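Local coordinates for putative uncharacterized protein (Methanosarcina barkeri str. Fusaro, PDB 3P43), which probably acts as a manganese-dependent 3'-phosphoesterase of the LigD DNA-repair superfamily, trimming damaged or blocked 3' ends of DNA, at residues V33-D38 with D45-M50; G52-W57 with H79-A84. All blocks are in the same frame, centred on the assembly; numbering follows the deposited sequence.

From the N terminus, strand 31-38 runs out, turns through a short loop and comes back as strand 42-50. Contact 1 closes that tight hairpin and carries two of the three manganese ligands. The chain then turns again into strand 53-59, makes a longer excursion and returns along strand 70-80. Contact 2 closes this second, wider hairpin at its open end, where strand 70-80 gives way to a 3-10 turn. The two loops neither nest nor cross but follow in series. Strands 42-50 and 53-59 are neighbours in the curled antiparallel sheet, so the contacts sit side by side, with Arg47 reaching from contact 1 to His79 and Tyr83 of contact 2.

Contact 1 (V33-D38 with D45-M50). With MN (manganese (II) ion), chain B.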
loop_
_atom_site.group_PDB
_atom_site.type_symbol
_atom_site.label_atom_id
_atom_site.label_comp_id
_atom_site.label_asym_id
_atom_site.label_seq_id
_atom_site.Cartn_x
_atom_site.Cartn_y
_atom_site.Cartn_z
ATOM N N VAL A 33 -6.449 1.726 0.299
ATOM C CA VAL A 33 -6.585 1.859 -1.144
ATOM C C VAL A 33 -5.348 1.293 -1.822
ATOM O O VAL A 33 -4.244 1.329 -1.275
ATOM C CB VAL A 33 -6.802 3.324 -1.582
ATOM C CG1 VAL A 33 -5.540 4.130 -1.374
ATOM C CG2 VAL A 33 -7.245 3.395 -3.044
ATOM N N VAL A 34 -5.556 0.731 -3.004
ATOM C CA VAL A 34 -4.462 0.306 -3.848
ATOM C C VAL A 34 -4.624 1.018 -5.185
ATOM O O VAL A 34 -5.622 0.839 -5.883
ATOM C CB VAL A 34 -4.471 -1.211 -4.068
ATOM C CG1 VAL A 34 -3.400 -1.599 -5.082
ATOM C CG2 VAL A 34 -4.270 -1.947 -2.756
ATOM N N GLN A 35 -3.647 1.845 -5.525
ATOM C CA GLN A 35 -3.654 2.541 -6.802
ATOM C C GLN A 35 -2.547 2.017 -7.711
ATOM O O GLN A 35 -1.368 2.020 -7.345
ATOM C CB GLN A 35 -3.506 4.053 -6.585
ATOM C CG GLN A 35 -4.824 4.768 -6.268
ATOM C CD GLN A 35 -4.617 6.064 -5.509
ATOM O OE1 GLN A 35 -3.646 6.206 -4.770
ATOM N NE2 GLN A 35 -5.539 7.012 -5.677
ATOM N N ARG A 36 -2.938 1.549 -8.888
ATOM C CA ARG A 36 -1.983 1.231 -9.930
ATOM C C ARG A 36 -1.441 2.544 -10.455
ATOM O O ARG A 36 -2.201 3.390 -10.921
ATOM C CB ARG A 36 -2.651 0.462 -11.062
ATOM C CG ARG A 36 -1.664 -0.123 -12.055
ATOM C CD ARG A 36 -2.372 -0.839 -13.183
ATOM N NE ARG A 36 -2.986 0.091 -14.123
ATOM C CZ ARG A 36 -4.113 -0.150 -14.786
ATOM N NH1 ARG A 36 -4.760 -1.291 -14.602
ATOM N NH2 ARG A 36 -4.601 0.754 -15.627
ATOM N N HIS A 37 -0.129 2.720 -10.370
ATOM C CA HIS A 37 0.489 3.978 -10.763
ATOM C C HIS A 37 1.394 3.764 -11.970
ATOM O O HIS A 37 2.422 3.102 -11.872
ATOM C CB HIS A 37 1.276 4.565 -9.591
ATOM C CG HIS A 37 1.745 5.966 -9.816
ATOM N ND1 HIS A 37 2.615 6.606 -8.960
ATOM C CD2 HIS A 37 1.469 6.853 -10.802
ATOM C CE1 HIS A 37 2.854 7.825 -9.407
ATOM N NE2 HIS A 37 2.169 8.001 -10.522
ATOM N N ASP A 38 0.990 4.308 -13.113
ATOM C CA ASP A 38 1.791 4.228 -14.329
ATOM C C ASP A 38 2.724 5.434 -14.419
ATOM O O ASP A 38 2.354 6.473 -14.957
ATOM C CB ASP A 38 0.877 4.176 -15.559
ATOM C CG ASP A 38 1.598 3.678 -16.808
ATOM O OD1 ASP A 38 2.824 3.458 -16.739
ATOM O OD2 ASP A 38 0.935 3.501 -17.856
ATOM N N ASP A 45 0.655 1.449 -5.648
ATOM C CA ASP A 45 0.769 2.152 -4.385
ATOM C C ASP A 45 -0.258 1.586 -3.417
ATOM O O ASP A 45 -1.458 1.571 -3.697
ATOM C CB ASP A 45 0.603 3.655 -4.585
ATOM C CG ASP A 45 1.764 4.261 -5.342
ATOM O OD1 ASP A 45 2.913 4.112 -4.881
ATOM O OD2 ASP A 45 1.539 4.880 -6.397
ATOM N N PHE A 46 0.245 1.077 -2.297
ATOM C CA PHE A 46 -0.581 0.508 -1.249
ATOM C C PHE A 46 -0.661 1.503 -0.088
ATOM O O PHE A 46 0.364 1.908 0.455
ATOM C CB PHE A 46 0.014 -0.826 -0.780
ATOM C CG PHE A 46 -0.728 -1.445 0.360
ATOM C CD1 PHE A 46 -1.936 -2.085 0.148
ATOM C CD2 PHE A 46 -0.225 -1.377 1.644
ATOM C CE1 PHE A 46 -2.626 -2.647 1.196
ATOM C CE2 PHE A 46 -0.912 -1.942 2.697
ATOM C CZ PHE A 46 -2.117 -2.573 2.475
ATOM N N ARG A 47 -1.875 1.900 0.280
ATOM C CA ARG A 47 -2.063 2.953 1.274
ATOM C C ARG A 47 -3.012 2.542 2.390
ATOM O O ARG A 47 -4.084 1.993 2.138
ATOM C CB ARG A 47 -2.609 4.218 0.614
ATOM C CG ARG A 47 -1.858 4.672 -0.621
ATOM C CD ARG A 47 -2.401 6.005 -1.093
ATOM N NE ARG A 47 -2.074 6.252 -2.484
ATOM C CZ ARG A 47 -0.890 6.678 -2.901
ATOM N NH1 ARG A 47 0.077 6.901 -2.021
ATOM N NH2 ARG A 47 -0.675 6.876 -4.195
ATOM N N LEU A 48 -2.615 2.838 3.624
ATOM C CA LEU A 48 -3.430 2.555 4.801
ATOM C C LEU A 48 -3.753 3.855 5.518
ATOM O O LEU A 48 -2.862 4.676 5.762
ATOM C CB LEU A 48 -2.673 1.648 5.774
ATOM C CG LEU A 48 -2.412 0.197 5.386
ATOM C CD1 LEU A 48 -1.455 -0.441 6.385
ATOM C CD2 LEU A 48 -3.715 -0.590 5.304
ATOM N N GLU A 49 -5.020 4.046 5.860
ATOM C CA GLU A 49 -5.404 5.219 6.633
ATOM C C GLU A 49 -4.945 5.055 8.069
ATOM O O GLU A 49 -5.387 4.147 8.773
ATOM C CB GLU A 49 -6.913 5.459 6.605
ATOM C CG GLU A 49 -7.341 6.600 7.525
ATOM C CD GLU A 49 -8.838 6.836 7.528
ATOM O OE1 GLU A 49 -9.526 6.324 6.618
ATOM O OE2 GLU A 49 -9.325 7.541 8.439
ATOM N N MET A 50 -4.032 5.929 8.480
ATOM C CA MET A 50 -3.576 6.012 9.857
ATOM C C MET A 50 -3.527 7.482 10.239
ATOM O O MET A 50 -3.040 8.307 9.468
ATOM C CB MET A 50 -2.167 5.430 9.985
ATOM C CG MET A 50 -1.991 4.051 9.376
ATOM S SD MET A 50 -1.943 2.757 10.626
ATOM C CE MET A 50 -1.598 1.323 9.625
HETATM MN MN MN B . 3.553 5.655 -6.965
#
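Asp45 pairs with Gln35 through two backbone hydrogen bonds, the shorter running from Asp45 N to Gln35 O at 2.7 Å. Its carboxylate swings toward the neighbouring strand, because CG stands beside the backbone N (chi1 -69°), and OD2 binds the manganese at 2.2 Å. His37 ND1 completes the bridge across the hairpin at 2.4 Å from the metal, its ring oblique to the carboxylate; His43, near the start of strand 42-50, supplies the third protein ligand. The His37 ring is steadied on its other side by a bond from NE2 to Ala97 O.

Phe46 takes the opposite face of the sheet, where Val34 CG2 meets the edge of its ring at CD1, 3.7 Å away.

Arg47 returns to the metal-bearing face and pairs with Val33, whose CG1 lies alongside the arginine's aliphatic stem, 3.5 Å from CB. The stem stays extended as far as NE and brings the guanidinium side-on to Gln35: NE and NH2 both donate to OE1, the NE bond being 2.8 Å long and nearly straight at 158°. The amide stands almost upright to the guanidinium, their planes 83° apart. Asp45 CB lies over one guanidinium face, and OD2 feels NH2 only as a long charge pair. Gln35 NE2 is held in turn by Tyr83 O and Phe86 O, so the glutamine amide is tied at both ends.

This hairpin belongs to the curled antiparallel sheet, with strand 98-114 beside Val33, Val34 and Gln35, and strand 53-59 flanking Asp45, Phe46 and Arg47.

Contact 2 (G52-W57 with H79-A84); sequences GVLKSW and HPLAYA
Leu54 is the knob of this contact, and the bend of the chain after His79 is the hollow that takes it. Its side chain lies against the flank of the 3-10 turn 81-84, with the two methyls going different ways. CD1 lies 3.4 Å from Pro80 O and 4.0 Å from Ala84 CB, with Tyr83 CB alongside. CD2 meets Leu81 CD1 at 3.6 Å, the two leucines crossing at about a right angle. Leu81 has its CG anti to the backbone N (chi1 -152°), a turn that also carries CD2 to 3.6 Å from Gly52 O. The hollow keeps its form through two backbone bonds of the turn, Tyr83 N to Pro80 O and Ala84 N to Leu81 O. Cut back to an alanine, the Leu54 side chain would probably leave a gap against the turn, with Leu81 CD1 and Ala84 CB deprived of their apolar partner.

The backbones pair beside it. Leu54 N gives a bond of 2.9 Å to His79 O, and His79 N returns one to Leu54 O. The hydroxyl of Ser56 also donates to Leu54 O, from above the carbonyl plane and from the face opposite to His79 N; the same OG is hydrogen-bonded to Arg47 NH1, from strand 42-50. Further along, near Gly52, the direct backbone bonds give way to a water that donates to Gly52 O and accepts from Leu81 N. The His79 ring leans its CD2 over one face of Tyr83, 3.4 Å above the ring plane and toward its rim, while ND1 bonds to Glu77 O.

Strand 42-50 lies next to strand 53-59, and from it Arg47 packs against Leu54, His79 and Tyr83 while Glu49 touches Leu81; strand 98-114 adjoins the turn at Tyr83 and Ala84.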
loop_
_atom_site.group_PDB
_atom_site.type_symbol
_atom_site.label_atom_id
_atom_site.label_comp_id
_atom_site.label_asym_id
_atom_site.label_seq_id
_atom_site.Cartn_x
_atom_site.Cartn_y
_atom_site.Cartn_z
ATOM N N GLY A 52 -5.409 9.964 10.233
ATOM C CA GLY A 52 -5.973 10.955 9.333
ATOM C C GLY A 52 -5.291 11.098 7.984
ATOM O O GLY A 52 -5.806 11.789 7.104
ATOM N N VAL A 53 -4.131 10.465 7.813
ATOM C CA VAL A 53 -3.477 10.454 6.509
ATOM C C VAL A 53 -3.362 9.038 5.945
ATOM O O VAL A 53 -3.747 8.066 6.593
ATOM C CB VAL A 53 -2.079 11.134 6.528
ATOM C CG1 VAL A 53 -2.192 12.577 6.987
ATOM C CG2 VAL A 53 -1.092 10.344 7.389
ATOM N N LEU A 54 -2.841 8.934 4.729
ATOM C CA LEU A 54 -2.644 7.646 4.088
ATOM C C LEU A 54 -1.170 7.268 4.118
ATOM O O LEU A 54 -0.374 7.792 3.338
ATOM C CB LEU A 54 -3.137 7.691 2.639
ATOM C CG LEU A 54 -4.648 7.815 2.419
ATOM C CD1 LEU A 54 -4.968 8.062 0.948
ATOM C CD2 LEU A 54 -5.353 6.574 2.918
ATOM N N LYS A 55 -0.799 6.369 5.024
ATOM C CA LYS A 55 0.572 5.865 5.057
ATOM C C LYS A 55 0.744 4.996 3.818
ATOM O O LYS A 55 -0.119 4.168 3.520
ATOM C CB LYS A 55 0.828 5.056 6.333
ATOM C CG LYS A 55 2.307 4.798 6.626
ATOM C CD LYS A 55 2.481 3.981 7.907
ATOM C CE LYS A 55 3.932 3.575 8.125
ATOM N NZ LYS A 55 4.830 4.753 8.277
ATOM N N SER A 56 1.849 5.179 3.098
ATOM C CA SER A 56 1.936 4.659 1.733
ATOM C C SER A 56 3.198 3.866 1.414
ATOM O O SER A 56 4.281 4.168 1.925
ATOM C CB SER A 56 1.790 5.806 0.727
ATOM O OG SER A 56 0.514 6.407 0.831
ATOM N N TRP A 57 3.041 2.863 0.553
ATOM C CA TRP A 57 4.153 2.049 0.067
ATOM C C TRP A 57 4.030 1.847 -1.435
ATOM O O TRP A 57 2.929 1.631 -1.945
ATOM C CB TRP A 57 4.164 0.664 0.726
ATOM C CG TRP A 57 4.466 0.639 2.204
ATOM C CD1 TRP A 57 5.668 0.371 2.790
ATOM C CD2 TRP A 57 3.538 0.858 3.275
ATOM N NE1 TRP A 57 5.549 0.416 4.160
ATOM C CE2 TRP A 57 4.249 0.713 4.482
ATOM C CE3 TRP A 57 2.169 1.159 3.329
ATOM C CZ2 TRP A 57 3.645 0.872 5.729
ATOM C CZ3 TRP A 57 1.572 1.317 4.565
ATOM C CH2 TRP A 57 2.307 1.169 5.749
ATOM N N HIS A 79 0.095 10.543 1.963
ATOM C CA HIS A 79 -0.795 11.247 1.057
ATOM C C HIS A 79 -2.005 11.680 1.845
ATOM O O HIS A 79 -2.348 11.045 2.842
ATOM C CB HIS A 79 -1.225 10.334 -0.089
ATOM C CG HIS A 79 -0.156 10.109 -1.109
ATOM N ND1 HIS A 79 1.073 9.572 -0.791
ATOM C CD2 HIS A 79 -0.128 10.353 -2.439
ATOM C CE1 HIS A 79 1.811 9.492 -1.885
ATOM N NE2 HIS A 79 1.105 9.957 -2.898
ATOM N N PRO A 80 -2.664 12.764 1.404
ATOM C CA PRO A 80 -3.905 13.171 2.059
ATOM C C PRO A 80 -4.980 12.115 1.832
ATOM O O PRO A 80 -4.977 11.422 0.817
ATOM C CB PRO A 80 -4.264 14.481 1.349
ATOM C CG PRO A 80 -3.575 14.401 0.028
ATOM C CD PRO A 80 -2.309 13.647 0.279
ATOM N N LEU A 81 -5.887 12.001 2.790
ATOM C CA LEU A 81 -6.941 11.001 2.765
ATOM C C LEU A 81 -7.763 11.046 1.477
ATOM O O LEU A 81 -8.155 10.006 0.943
ATOM C CB LEU A 81 -7.838 11.193 3.988
ATOM C CG LEU A 81 -8.574 9.987 4.567
ATOM C CD1 LEU A 81 -7.748 8.726 4.430
ATOM C CD2 LEU A 81 -8.906 10.258 6.027
ATOM N N ALA A 82 -8.004 12.251 0.971
ATOM C CA ALA A 82 -8.836 12.435 -0.217
ATOM C C ALA A 82 -8.238 11.776 -1.461
ATOM O O ALA A 82 -8.923 11.583 -2.469
ATOM C CB ALA A 82 -9.086 13.912 -0.462
ATOM N N TYR A 83 -6.959 11.429 -1.381
ATOM C CA TYR A 83 -6.272 10.794 -2.493
ATOM C C TYR A 83 -6.784 9.374 -2.722
ATOM O O TYR A 83 -6.612 8.817 -3.802
ATOM C CB TYR A 83 -4.765 10.783 -2.250
ATOM C CG TYR A 83 -3.945 10.779 -3.519
ATOM C CD1 TYR A 83 -3.894 11.899 -4.334
ATOM C CD2 TYR A 83 -3.218 9.660 -3.898
ATOM C CE1 TYR A 83 -3.146 11.903 -5.496
ATOM C CE2 TYR A 83 -2.465 9.655 -5.050
ATOM C CZ TYR A 83 -2.432 10.780 -5.846
ATOM O OH TYR A 83 -1.685 10.785 -6.999
ATOM N N ALA A 84 -7.417 8.795 -1.705
ATOM C CA ALA A 84 -7.990 7.455 -1.826
ATOM C C ALA A 84 -9.078 7.408 -2.899
ATOM O O ALA A 84 -9.475 6.337 -3.360
ATOM C CB ALA A 84 -8.544 6.991 -0.491
HETATM O O HOH W 1 -5.411 14.036 4.916
#